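Local atomic coordinates of amidase, hydantoinase/carbamoylase family (Paraburkholderia phymatum, PDB entry 6C0D), a protein that probably hydrolyses N-carbamoyl-L-amino acids, as a zinc-dependent homodimeric amidase of the peptidase M20 family. Residues T59-D64 with I111-G116; S140-R145 with D150-S155; A253-A258 with V310-E315; I274-G279 with V283-A288; C379-P384 with C406-R411. All blocks are in the same frame, centred on the assembly; numbering follows the deposited sequence.

The contacts fall into two groups. Contacts 1, 2 and 5 belong to the part of the chain that holds the zinc site. Contacts 3 and 4 lie in a separate part, with the centre of contact 4 about 59 Å from that of contact 1. Contacts 1 and 5 touch: I111 CD1 packs on A409 CB at 3.6 Å. Contacts 2 and 5 lie nearest the metal; the side chains of L142 and L381 are about 14 and 13 Å from the zinc ion. Contacts 3 and 4 have centres about 21 Å apart. Helix 244-262 of contact 3 leads into strand 268-277 of contact 4, and strand 283-296 into helix 299-317. Contact 4 meets the second subunit.

Contact 1. Residues T59-D64 with I111-G116; sequences TDAGLD and IARALG
The carbonyl oxygen of A61 accepts a hydrogen bond from water 1, with A61 O 2.7 Å from the water oxygen. The same water donates a weak, longer bond to A112 O on helix 102-117. Two carbonyl oxygens cannot bond each other directly, so the water supplies both protons. Beside this bridge, the A61 methyl lies against the aliphatic part of R113, with A61 CB 3.6 Å from R113 CG. R113 CG sits anti to its carbonyl carbon (chi1 -73°), and the chain bends at chi3. Its charged end does not bind the 59-64 segment. It forms salt bridges with E110 and D24, although R20 and R57 also come close. Further along, L63 CD1 approaches A112 CB at 4.5 Å. L63 and A112 both rest on V128 of strand 125-130. G62, with positive phi, completes a Schellman motif after helix 45-60, and G62 N bonds T59 O at 2.8 Å. This turn presents A61 and L63 to the neighbouring helix. The direct touch is thus small and apolar, the backbone link depends on water, and the arginine charge is probably offset by E110 and D24.

Contact 2. Residues S140-R145 with D150-S155; sequences SFLGSR and DAIDDS
R145, which bonds A151 and S155 across the contact, is placed in part by S140: S140 O accepts from R145 NH1 at 2.8 Å. The donor stands above the S140 carbonyl plane. F141 occupies the N-cap position of helix 142-148, and its carbonyl accepts the backbone N of R145. L142 follows in the first turn. Its CG is anti to the backbone N (chi1 175°), and its CD1 approaches I152 CB at 4.3 Å. I132 also packs on L142. Helix 142-148 leads through a short turn into helix 153-158. This region lies in the zinc-binding part of the M20 fold. The L142 side chain is about 10 Å from those of H89, a zinc ligand, and E135, a predicted one. S144 faces the other way and bonds D368. R145 makes the largest share of the contact. Its CB packs on I152 CG2 at 3.9 Å, and the bend at chi3 (54°) brings the guanidinium over to the second segment. NH2 donates twice at the edge of the group. One bond goes to S155 OG at 2.9 Å, nearly in the guanidinium plane. The other goes to A151 O at 3.2 Å, on a lone pair in the carbonyl plane. Water 2 accepts from R145 NE and donates to A151 O, so that carbonyl is gripped twice. S139 OG joins from outside, bonding both R145 NH1 and S155 OG. R145 O takes a weak bond from D150 N at 2.9 Å, with an angle of 125° at the hydrogen.

Contact 3. Residues A253-A258 with V310-E315; sequences AHIDDA and VALVDE
The H254 imidazole turns away from helix 299-317, led off by CG anti to the carbonyl carbon (chi1 -64°), while H254 CB stays at the contact, 4.0 Å from L312 CD2. The flat group that does take part is the peptide between H254 and I255. L312 CD1 sits over one of its faces, 3.6 Å from H254 O and 3.8 Å from I255 CA. The same methyl meets the methyl of A258, with L312 CD1 4.0 Å from A258 CB. It also approaches I255 CG1 at 4.2 Å, where the two side chains cross obliquely. L312 therefore carries the contact alone for its segment. CD1 enters among H254, I255 and A258, while CD2 stays against H254 CB. F251, one turn earlier on helix 244-262, touches L312 as well. The helix segments run roughly antiparallel, at 139°, with their axes 10.6 Å apart. This is packing of the two helices that accompany the strands of the smaller, dimer-forming part of the M20 fold. V313 packs on L326 of strand 323-328. No hydrogen bond crosses between the segments. The pair is held here by van der Waals contact of one leucine with the backbone and aliphatic atoms of H254, I255 and A258.

Contact 4. Residues I274-G279 with V283-A288; sequences IDLDPG and VVPGKA
L276 CB lies 4.1 Å from both CB and CG of P285, and the two side chains run side by side, pointing the same way. L276 CG lies beside the backbone N (chi1 -48°), and from there the fork reaches both P285 and A288. CD1 stays with the proline, 3.9 Å from P285 CG, while CD2 goes to the A288 methyl, 3.7 Å from A288 CB. L276 and A288 form an antiparallel non-hydrogen-bonded pair with side chains on one face. R273 of the second subunit packs on L276 there, and V271 of that subunit on P285. D277 points to the other face, along with K287. D277 N donates to K287 O at 2.9 Å, in a bond with an angle of 159° at the hydrogen. D277 O takes a weak bond from G286 N at 3.0 Å. D277 OD1 forms a salt bridge with R230 and accepts from water 3. After D277 a cis peptide leads into P278, whose CD packs on V283 CG1 at 3.6 Å. Water 4 accepts from G279 N and lies within bonding distance of V283 O, and G279 O bonds R273 of the second subunit. G286 and K287 thus both stand opposite D277. This is a classic beta bulge near the end of the hairpin of strands 268-277 and 283-296, at the dimer interface.

Contact 5. Residues C379-P384 with C406-R411; sequences CMLFVP and CEVAAR. With SO4 (sulfate ion), chain D.
L381 CD2 makes the closest contacts with the helix. It lies 3.9 Å from V408 CG1, 3.9 Å from the backbone nitrogen A409 N and 4.0 Å from A409 CB. The leucine and valine side chains cross at about a right angle. L381 CG is anti to the backbone N (chi1 -173°), which extends the branch toward the helix. V408 meets it with CG1, also anti to its own backbone N. The contact is van der Waals packing without a hydrogen bond, and it is buried. It packs helix 399-419 across strand 378-384, as part of the helix-on-sheet layering of the M20 catalytic domain. The strand is held between strands 189-198 and 210-227. L381 shares backbone hydrogen bonding with H196, a zinc ligand, and its side chain also touches I210. M380 and F382 point to the far side of the strand, and both pack on H196. On the helix, A409 has a further neighbour in I111 of contact 1, while I16 packs on A410. R411, next in the helix, carries its extended chain outward to F13, in a cation-pi contact. A sulfate, probably from the crystallisation liquor, also lies at the guanidinium edge. The distance from R411 NH2 to sulfate O2, 2.4 Å, is too short to be trusted.

Contact 1. Residues T59-D64 with I111-G116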
# COMPACT_ATOMS: atom_id res chain seq x y z
N THR A 59 -18.39 -4.10 -46.68
CA THR A 59 -18.62 -4.55 -48.04
C THR A 59 -20.03 -4.23 -48.49
O THR A 59 -20.24 -3.70 -49.59
CB THR A 59 -18.33 -6.04 -48.15
OG1 THR A 59 -16.95 -6.27 -47.86
CG2 THR A 59 -18.65 -6.54 -49.56
N ASP A 60 -21.02 -4.51 -47.62
CA ASP A 60 -22.41 -4.15 -47.92
C ASP A 60 -22.55 -2.68 -48.25
O ASP A 60 -23.37 -2.29 -49.08
CB ASP A 60 -23.33 -4.48 -46.73
CG ASP A 60 -23.44 -5.96 -46.44
OD1 ASP A 60 -23.16 -6.78 -47.34
OD2 ASP A 60 -23.82 -6.29 -45.29
N ALA A 61 -21.77 -1.84 -47.58
CA ALA A 61 -21.82 -0.40 -47.81
C ALA A 61 -21.12 0.01 -49.10
O ALA A 61 -21.16 1.20 -49.44
CB ALA A 61 -21.17 0.35 -46.64
N GLY A 62 -20.47 -0.91 -49.80
CA GLY A 62 -19.75 -0.59 -51.02
C GLY A 62 -18.28 -0.28 -50.86
O GLY A 62 -17.65 0.18 -51.82
N LEU A 63 -17.69 -0.51 -49.68
CA LEU A 63 -16.26 -0.30 -49.51
C LEU A 63 -15.48 -1.56 -49.87
O LEU A 63 -16.00 -2.67 -49.86
CB LEU A 63 -15.96 0.11 -48.07
CG LEU A 63 -16.78 1.29 -47.54
CD1 LEU A 63 -16.58 1.46 -46.03
CD2 LEU A 63 -16.37 2.57 -48.27
N ASP A 64 -14.20 -1.35 -50.22
CA ASP A 64 -13.24 -2.43 -50.43
C ASP A 64 -12.66 -2.78 -49.06
O ASP A 64 -11.78 -2.07 -48.55
CB ASP A 64 -12.16 -1.97 -51.41
CG ASP A 64 -11.01 -2.94 -51.54
OD1 ASP A 64 -11.18 -4.14 -51.26
OD2 ASP A 64 -9.92 -2.49 -51.93
N ILE A 111 -21.49 7.08 -41.55
CA ILE A 111 -21.17 8.30 -42.28
C ILE A 111 -20.79 7.97 -43.72
O ILE A 111 -21.23 8.65 -44.65
CB ILE A 111 -20.05 9.08 -41.56
CG1 ILE A 111 -20.60 9.60 -40.22
CG2 ILE A 111 -19.55 10.25 -42.44
CD1 ILE A 111 -19.51 10.08 -39.26
N ALA A 112 -20.02 6.90 -43.92
CA ALA A 112 -19.73 6.47 -45.30
C ALA A 112 -21.01 6.14 -46.05
O ALA A 112 -21.19 6.56 -47.21
CB ALA A 112 -18.80 5.26 -45.28
N ARG A 113 -21.94 5.43 -45.40
CA ARG A 113 -23.20 5.10 -46.04
C ARG A 113 -23.99 6.37 -46.36
O ARG A 113 -24.45 6.56 -47.49
CB ARG A 113 -24.02 4.16 -45.14
CG ARG A 113 -23.46 2.71 -45.11
CD ARG A 113 -24.38 1.75 -44.33
NE ARG A 113 -24.53 2.14 -42.93
CZ ARG A 113 -24.35 1.32 -41.89
NH1 ARG A 113 -24.04 0.04 -42.07
NH2 ARG A 113 -24.52 1.79 -40.65
N ALA A 114 -24.13 7.26 -45.37
CA ALA A 114 -24.97 8.43 -45.57
C ALA A 114 -24.39 9.38 -46.62
O ALA A 114 -25.13 9.95 -47.43
CB ALA A 114 -25.17 9.16 -44.24
N LEU A 115 -23.06 9.57 -46.63
CA LEU A 115 -22.50 10.47 -47.65
C LEU A 115 -22.64 9.87 -49.04
O LEU A 115 -22.80 10.61 -50.02
CB LEU A 115 -21.04 10.80 -47.34
CG LEU A 115 -20.82 12.08 -46.49
CD1 LEU A 115 -21.55 11.98 -45.15
CD2 LEU A 115 -19.32 12.38 -46.27
N GLY A 116 -22.60 8.54 -49.13
CA GLY A 116 -22.81 7.87 -50.41
C GLY A 116 -24.24 7.95 -50.90
O GLY A 116 -24.48 7.88 -52.11
O HOH W 1 -21.24 3.84 -49.16

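Contact 2. Residues S140-R145 with D150-S155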
# COMPACT_ATOMS: atom_id res chain seq x y z
N SER A 140 0.21 -1.69 -27.44
CA SER A 140 -0.73 -0.58 -27.55
C SER A 140 -0.55 0.16 -28.87
O SER A 140 0.57 0.41 -29.33
CB SER A 140 -0.56 0.38 -26.38
OG SER A 140 -1.00 -0.22 -25.17
N PHE A 141 -1.69 0.49 -29.48
CA PHE A 141 -1.79 1.24 -30.75
C PHE A 141 -1.13 0.50 -31.91
O PHE A 141 -0.68 1.12 -32.88
CB PHE A 141 -1.20 2.65 -30.63
CG PHE A 141 -1.73 3.44 -29.46
CD1 PHE A 141 -3.02 3.91 -29.44
CD2 PHE A 141 -0.90 3.72 -28.37
CE1 PHE A 141 -3.50 4.65 -28.36
CE2 PHE A 141 -1.37 4.44 -27.28
CZ PHE A 141 -2.68 4.91 -27.28
N LEU A 142 -1.07 -0.84 -31.83
CA LEU A 142 -0.48 -1.62 -32.91
C LEU A 142 -1.05 -1.23 -34.27
O LEU A 142 -0.31 -1.05 -35.24
CB LEU A 142 -0.69 -3.11 -32.65
CG LEU A 142 -0.22 -4.07 -33.76
CD1 LEU A 142 1.31 -4.04 -33.91
CD2 LEU A 142 -0.71 -5.49 -33.51
N GLY A 143 -2.37 -1.05 -34.34
CA GLY A 143 -3.00 -0.81 -35.63
C GLY A 143 -2.68 0.56 -36.21
O GLY A 143 -2.33 0.69 -37.39
N SER A 144 -2.82 1.61 -35.40
CA SER A 144 -2.55 2.94 -35.93
C SER A 144 -1.05 3.14 -36.18
O SER A 144 -0.68 3.81 -37.14
CB SER A 144 -3.11 4.03 -35.00
OG SER A 144 -2.71 3.84 -33.65
N ARG A 145 -0.19 2.53 -35.36
CA ARG A 145 1.24 2.54 -35.62
C ARG A 145 1.57 1.86 -36.95
O ARG A 145 2.37 2.36 -37.74
CB ARG A 145 2.00 1.86 -34.47
CG ARG A 145 2.06 2.65 -33.17
CD ARG A 145 2.29 1.71 -31.98
NE ARG A 145 3.46 0.85 -32.16
CZ ARG A 145 3.60 -0.35 -31.60
NH1 ARG A 145 2.63 -0.84 -30.83
NH2 ARG A 145 4.69 -1.07 -31.82
N ASP A 150 4.88 3.65 -38.39
CA ASP A 150 5.74 3.65 -37.21
C ASP A 150 6.30 2.25 -36.98
O ASP A 150 5.82 1.26 -37.53
CB ASP A 150 4.96 4.12 -35.97
CG ASP A 150 4.68 5.63 -35.97
OD1 ASP A 150 5.24 6.36 -36.81
OD2 ASP A 150 3.87 6.08 -35.12
N ALA A 151 7.34 2.17 -36.15
CA ALA A 151 8.03 0.90 -35.92
C ALA A 151 7.12 -0.11 -35.22
O ALA A 151 6.53 0.20 -34.17
CB ALA A 151 9.30 1.11 -35.11
N ILE A 152 6.99 -1.31 -35.80
CA ILE A 152 6.22 -2.39 -35.20
C ILE A 152 6.95 -3.72 -35.23
O ILE A 152 6.42 -4.72 -34.75
CB ILE A 152 4.84 -2.55 -35.87
CG1 ILE A 152 5.00 -3.02 -37.32
CG2 ILE A 152 4.03 -1.24 -35.82
CD1 ILE A 152 3.70 -3.41 -38.00
N ASP A 153 8.17 -3.77 -35.79
CA ASP A 153 8.85 -5.05 -35.99
C ASP A 153 9.17 -5.73 -34.67
O ASP A 153 8.98 -6.94 -34.53
CB ASP A 153 10.12 -4.84 -36.82
CG ASP A 153 9.83 -4.35 -38.22
OD1 ASP A 153 8.96 -4.95 -38.89
OD2 ASP A 153 10.46 -3.36 -38.65
N ASP A 154 9.67 -4.97 -33.69
CA ASP A 154 9.91 -5.54 -32.37
C ASP A 154 8.63 -6.13 -31.79
O ASP A 154 8.63 -7.24 -31.26
CB ASP A 154 10.48 -4.47 -31.42
CG ASP A 154 11.90 -4.08 -31.78
OD1 ASP A 154 12.60 -4.88 -32.43
OD2 ASP A 154 12.32 -2.97 -31.39
N SER A 155 7.52 -5.39 -31.91
CA SER A 155 6.25 -5.87 -31.37
C SER A 155 5.81 -7.16 -32.06
O SER A 155 5.40 -8.12 -31.40
CB SER A 155 5.18 -4.79 -31.51
OG SER A 155 5.56 -3.60 -30.83
O HOH W 2 5.88 2.51 -32.95

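Contact 3. Residues A253-A258 with V310-E315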
# COMPACT_ATOMS: atom_id res chain seq x y z
N ALA A 253 2.24 16.84 -0.11
CA ALA A 253 1.76 18.21 0.04
C ALA A 253 2.64 19.18 -0.73
O ALA A 253 2.14 20.18 -1.26
CB ALA A 253 1.70 18.61 1.52
N HIS A 254 3.96 18.93 -0.79
CA HIS A 254 4.81 19.78 -1.63
C HIS A 254 4.45 19.67 -3.10
O HIS A 254 4.48 20.67 -3.83
CB HIS A 254 6.28 19.42 -1.44
CG HIS A 254 6.78 19.69 -0.06
ND1 HIS A 254 7.88 19.04 0.47
CD2 HIS A 254 6.33 20.51 0.91
CE1 HIS A 254 8.08 19.46 1.71
NE2 HIS A 254 7.16 20.36 2.00
N ILE A 255 4.15 18.45 -3.57
CA ILE A 255 3.74 18.29 -4.97
C ILE A 255 2.48 19.10 -5.25
O ILE A 255 2.39 19.82 -6.25
CB ILE A 255 3.52 16.79 -5.30
CG1 ILE A 255 4.84 16.02 -5.29
CG2 ILE A 255 2.80 16.62 -6.68
CD1 ILE A 255 4.65 14.49 -5.37
N ASP A 256 1.48 18.95 -4.38
CA ASP A 256 0.21 19.64 -4.60
C ASP A 256 0.41 21.15 -4.65
O ASP A 256 -0.22 21.85 -5.44
CB ASP A 256 -0.78 19.29 -3.48
CG ASP A 256 -1.24 17.84 -3.52
OD1 ASP A 256 -1.11 17.20 -4.58
OD2 ASP A 256 -1.76 17.33 -2.49
N ASP A 257 1.28 21.67 -3.78
CA ASP A 257 1.53 23.10 -3.77
C ASP A 257 2.21 23.55 -5.05
O ASP A 257 1.78 24.51 -5.69
CB ASP A 257 2.36 23.47 -2.54
CG ASP A 257 2.83 24.91 -2.56
OD1 ASP A 257 2.02 25.80 -2.25
OD2 ASP A 257 4.01 25.15 -2.91
N ALA A 258 3.27 22.84 -5.46
CA ALA A 258 4.00 23.26 -6.66
C ALA A 258 3.17 23.08 -7.92
O ALA A 258 3.19 23.94 -8.81
CB ALA A 258 5.31 22.48 -6.76
N VAL A 310 11.45 17.60 -10.12
CA VAL A 310 12.88 17.39 -9.94
C VAL A 310 13.43 18.35 -8.90
O VAL A 310 14.23 17.97 -8.03
CB VAL A 310 13.62 17.54 -11.29
CG1 VAL A 310 15.14 17.52 -11.07
CG2 VAL A 310 13.20 16.42 -12.23
N ALA A 311 13.01 19.62 -8.95
CA ALA A 311 13.51 20.60 -8.00
C ALA A 311 13.03 20.29 -6.58
O ALA A 311 13.78 20.48 -5.62
CB ALA A 311 13.10 22.00 -8.43
N LEU A 312 11.79 19.81 -6.44
CA LEU A 312 11.30 19.42 -5.11
C LEU A 312 12.14 18.30 -4.51
O LEU A 312 12.40 18.29 -3.30
CB LEU A 312 9.84 18.97 -5.20
CG LEU A 312 8.75 20.03 -5.32
CD1 LEU A 312 7.38 19.32 -5.43
CD2 LEU A 312 8.80 20.99 -4.12
N VAL A 313 12.51 17.31 -5.32
CA VAL A 313 13.34 16.22 -4.82
C VAL A 313 14.70 16.75 -4.36
O VAL A 313 15.19 16.40 -3.28
CB VAL A 313 13.47 15.13 -5.90
CG1 VAL A 313 14.52 14.07 -5.48
CG2 VAL A 313 12.10 14.46 -6.16
N ASP A 314 15.31 17.63 -5.16
CA ASP A 314 16.60 18.21 -4.78
C ASP A 314 16.47 19.05 -3.51
O ASP A 314 17.35 19.00 -2.64
CB ASP A 314 17.17 19.06 -5.92
CG ASP A 314 17.61 18.24 -7.11
OD1 ASP A 314 17.77 17.02 -6.97
OD2 ASP A 314 17.80 18.83 -8.20
N GLU A 315 15.39 19.83 -3.39
CA GLU A 315 15.18 20.60 -2.16
C GLU A 315 14.98 19.68 -0.97
O GLU A 315 15.57 19.90 0.10
CB GLU A 315 13.98 21.52 -2.31
CG GLU A 315 14.15 22.63 -3.32
CD GLU A 315 12.82 23.24 -3.72
OE1 GLU A 315 11.83 23.03 -2.99
OE2 GLU A 315 12.76 23.92 -4.78

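Contact 4. Residues I274-G279 with V283-A288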
# COMPACT_ATOMS: atom_id res chain seq x y z
N ILE A 274 0.42 4.00 -3.07
CA ILE A 274 1.37 4.25 -1.98
C ILE A 274 1.65 2.91 -1.30
O ILE A 274 0.72 2.17 -0.98
CB ILE A 274 0.79 5.26 -0.96
CG1 ILE A 274 0.65 6.65 -1.58
CG2 ILE A 274 1.67 5.32 0.33
CD1 ILE A 274 -0.15 7.62 -0.65
N ASP A 275 2.93 2.60 -1.07
CA ASP A 275 3.33 1.36 -0.40
C ASP A 275 4.35 1.69 0.68
O ASP A 275 5.36 2.35 0.39
CB ASP A 275 3.94 0.35 -1.39
CG ASP A 275 2.96 -0.10 -2.48
OD1 ASP A 275 1.91 -0.67 -2.14
OD2 ASP A 275 3.25 0.10 -3.68
N LEU A 276 4.07 1.27 1.91
CA LEU A 276 5.01 1.40 3.01
C LEU A 276 5.61 0.04 3.33
O LEU A 276 4.92 -0.98 3.30
CB LEU A 276 4.36 1.97 4.29
CG LEU A 276 3.47 3.21 4.16
CD1 LEU A 276 3.09 3.77 5.55
CD2 LEU A 276 4.06 4.29 3.27
N ASP A 277 6.91 0.04 3.63
CA ASP A 277 7.64 -1.19 3.92
C ASP A 277 8.14 -1.13 5.36
O ASP A 277 8.87 -0.19 5.72
CB ASP A 277 8.80 -1.37 2.95
CG ASP A 277 9.59 -2.62 3.23
OD1 ASP A 277 10.67 -2.52 3.85
OD2 ASP A 277 9.11 -3.71 2.84
N PRO A 278 7.82 -2.10 6.23
CA PRO A 278 7.17 -3.35 5.81
C PRO A 278 5.66 -3.34 5.80
O PRO A 278 5.07 -4.31 5.28
CB PRO A 278 7.68 -4.35 6.86
CG PRO A 278 7.82 -3.52 8.11
CD PRO A 278 8.30 -2.16 7.63
N GLY A 279 5.01 -2.32 6.34
CA GLY A 279 3.56 -2.25 6.31
C GLY A 279 2.91 -2.94 7.49
O GLY A 279 1.85 -3.56 7.34
N VAL A 283 5.95 -1.27 13.26
CA VAL A 283 7.24 -0.96 12.65
C VAL A 283 7.16 0.39 11.94
O VAL A 283 6.37 0.56 11.00
CB VAL A 283 7.67 -2.06 11.66
CG1 VAL A 283 9.06 -1.75 11.11
CG2 VAL A 283 7.64 -3.44 12.36
N VAL A 284 7.99 1.34 12.38
CA VAL A 284 8.21 2.58 11.64
C VAL A 284 8.73 2.20 10.25
O VAL A 284 9.75 1.50 10.16
CB VAL A 284 9.22 3.47 12.37
CG1 VAL A 284 9.42 4.79 11.62
CG2 VAL A 284 8.79 3.70 13.84
N PRO A 285 8.06 2.59 9.16
CA PRO A 285 8.49 2.17 7.82
C PRO A 285 9.88 2.71 7.48
O PRO A 285 10.13 3.91 7.57
CB PRO A 285 7.43 2.78 6.89
CG PRO A 285 6.26 3.14 7.76
CD PRO A 285 6.82 3.39 9.15
N GLY A 286 10.75 1.81 7.03
CA GLY A 286 12.08 2.22 6.60
C GLY A 286 12.18 2.60 5.13
O GLY A 286 13.16 3.22 4.70
N LYS A 287 11.18 2.20 4.35
CA LYS A 287 11.09 2.55 2.93
C LYS A 287 9.63 2.80 2.58
O LYS A 287 8.72 2.25 3.20
CB LYS A 287 11.64 1.44 2.02
CG LYS A 287 13.13 1.16 2.20
CD LYS A 287 13.60 0.05 1.25
CE LYS A 287 15.09 -0.23 1.43
NZ LYS A 287 15.56 -1.41 0.62
N ALA A 288 9.42 3.62 1.55
CA ALA A 288 8.09 3.96 1.09
C ALA A 288 8.19 4.39 -0.37
O ALA A 288 9.20 4.99 -0.78
CB ALA A 288 7.47 5.07 1.93
O HOH W 3 11.91 -0.97 5.79
O HOH W 4 5.42 -0.49 8.60

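Contact 5. Residues C379-P384 with C406-R411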
# COMPACT_ATOMS: atom_id res chain seq x y z
N CYS A 379 -8.68 14.84 -36.14
CA CYS A 379 -9.56 15.51 -35.19
C CYS A 379 -10.39 14.47 -34.45
O CYS A 379 -10.49 13.31 -34.87
CB CYS A 379 -10.45 16.55 -35.88
SG CYS A 379 -11.62 15.79 -37.04
N MET A 380 -10.92 14.87 -33.29
CA MET A 380 -11.80 14.01 -32.52
C MET A 380 -13.07 14.74 -32.12
O MET A 380 -13.06 15.95 -31.88
CB MET A 380 -11.12 13.49 -31.23
CG MET A 380 -9.93 12.58 -31.52
SD MET A 380 -9.40 11.72 -30.00
CE MET A 380 -10.67 10.45 -29.86
N LEU A 381 -14.16 13.98 -32.00
CA LEU A 381 -15.44 14.50 -31.55
C LEU A 381 -15.91 13.63 -30.40
O LEU A 381 -15.95 12.40 -30.55
CB LEU A 381 -16.48 14.45 -32.69
CG LEU A 381 -17.81 15.14 -32.38
CD1 LEU A 381 -17.58 16.66 -32.47
CD2 LEU A 381 -18.89 14.69 -33.35
N PHE A 382 -16.29 14.25 -29.27
CA PHE A 382 -16.72 13.51 -28.08
C PHE A 382 -18.24 13.59 -27.89
O PHE A 382 -18.86 14.62 -28.19
CB PHE A 382 -16.06 14.07 -26.82
CG PHE A 382 -14.65 13.58 -26.57
CD1 PHE A 382 -14.07 12.62 -27.38
CD2 PHE A 382 -13.90 14.11 -25.53
CE1 PHE A 382 -12.77 12.17 -27.14
CE2 PHE A 382 -12.61 13.66 -25.26
CZ PHE A 382 -12.05 12.69 -26.07
N VAL A 383 -18.82 12.49 -27.41
CA VAL A 383 -20.18 12.48 -26.87
C VAL A 383 -20.09 12.05 -25.42
O VAL A 383 -19.17 11.31 -25.04
CB VAL A 383 -21.13 11.57 -27.66
CG1 VAL A 383 -21.30 12.08 -29.08
CG2 VAL A 383 -20.65 10.12 -27.63
N PRO A 384 -21.00 12.49 -24.56
CA PRO A 384 -20.86 12.17 -23.14
C PRO A 384 -21.19 10.71 -22.87
O PRO A 384 -21.96 10.07 -23.59
CB PRO A 384 -21.87 13.09 -22.44
CG PRO A 384 -22.84 13.46 -23.50
CD PRO A 384 -22.13 13.41 -24.80
N CYS A 406 -23.59 11.34 -34.11
CA CYS A 406 -23.36 10.89 -35.48
C CYS A 406 -23.86 11.93 -36.48
O CYS A 406 -23.24 12.12 -37.53
CB CYS A 406 -24.06 9.55 -35.72
SG CYS A 406 -23.44 8.70 -37.23
N GLU A 407 -24.98 12.59 -36.18
CA GLU A 407 -25.44 13.68 -37.05
C GLU A 407 -24.40 14.79 -37.16
O GLU A 407 -24.14 15.31 -38.26
CB GLU A 407 -26.78 14.23 -36.51
CG GLU A 407 -27.93 13.25 -36.72
CD GLU A 407 -29.22 13.71 -36.05
OE1 GLU A 407 -29.14 14.44 -35.07
OE2 GLU A 407 -30.31 13.32 -36.50
N VAL A 408 -23.82 15.19 -36.03
CA VAL A 408 -22.78 16.23 -36.05
C VAL A 408 -21.57 15.74 -36.83
O VAL A 408 -21.04 16.45 -37.70
CB VAL A 408 -22.39 16.64 -34.61
CG1 VAL A 408 -21.12 17.58 -34.62
CG2 VAL A 408 -23.58 17.32 -33.91
N ALA A 409 -21.14 14.50 -36.56
CA ALA A 409 -19.97 13.97 -37.26
C ALA A 409 -20.21 13.86 -38.77
O ALA A 409 -19.31 14.16 -39.57
CB ALA A 409 -19.58 12.61 -36.68
N ALA A 410 -21.41 13.43 -39.17
CA ALA A 410 -21.71 13.30 -40.60
C ALA A 410 -21.72 14.66 -41.30
O ALA A 410 -21.26 14.78 -42.45
CB ALA A 410 -23.06 12.60 -40.79
N ARG A 411 -22.32 15.66 -40.66
CA ARG A 411 -22.32 17.00 -41.24
C ARG A 411 -20.90 17.54 -41.38
O ARG A 411 -20.52 18.04 -42.44
CB ARG A 411 -23.19 17.95 -40.41
CG ARG A 411 -23.26 19.37 -40.97
CD ARG A 411 -24.10 20.30 -40.08
NE ARG A 411 -24.03 21.70 -40.51
CZ ARG A 411 -24.98 22.30 -41.21
NH1 ARG A 411 -26.08 21.63 -41.55
NH2 ARG A 411 -24.86 23.57 -41.56
S SO4 D . -22.52 26.31 -41.14
O1 SO4 D . -22.24 27.32 -40.13
O2 SO4 D . -23.67 25.50 -40.73
O3 SO4 D . -22.82 26.97 -42.41
O4 SO4 D . -21.36 25.45 -41.30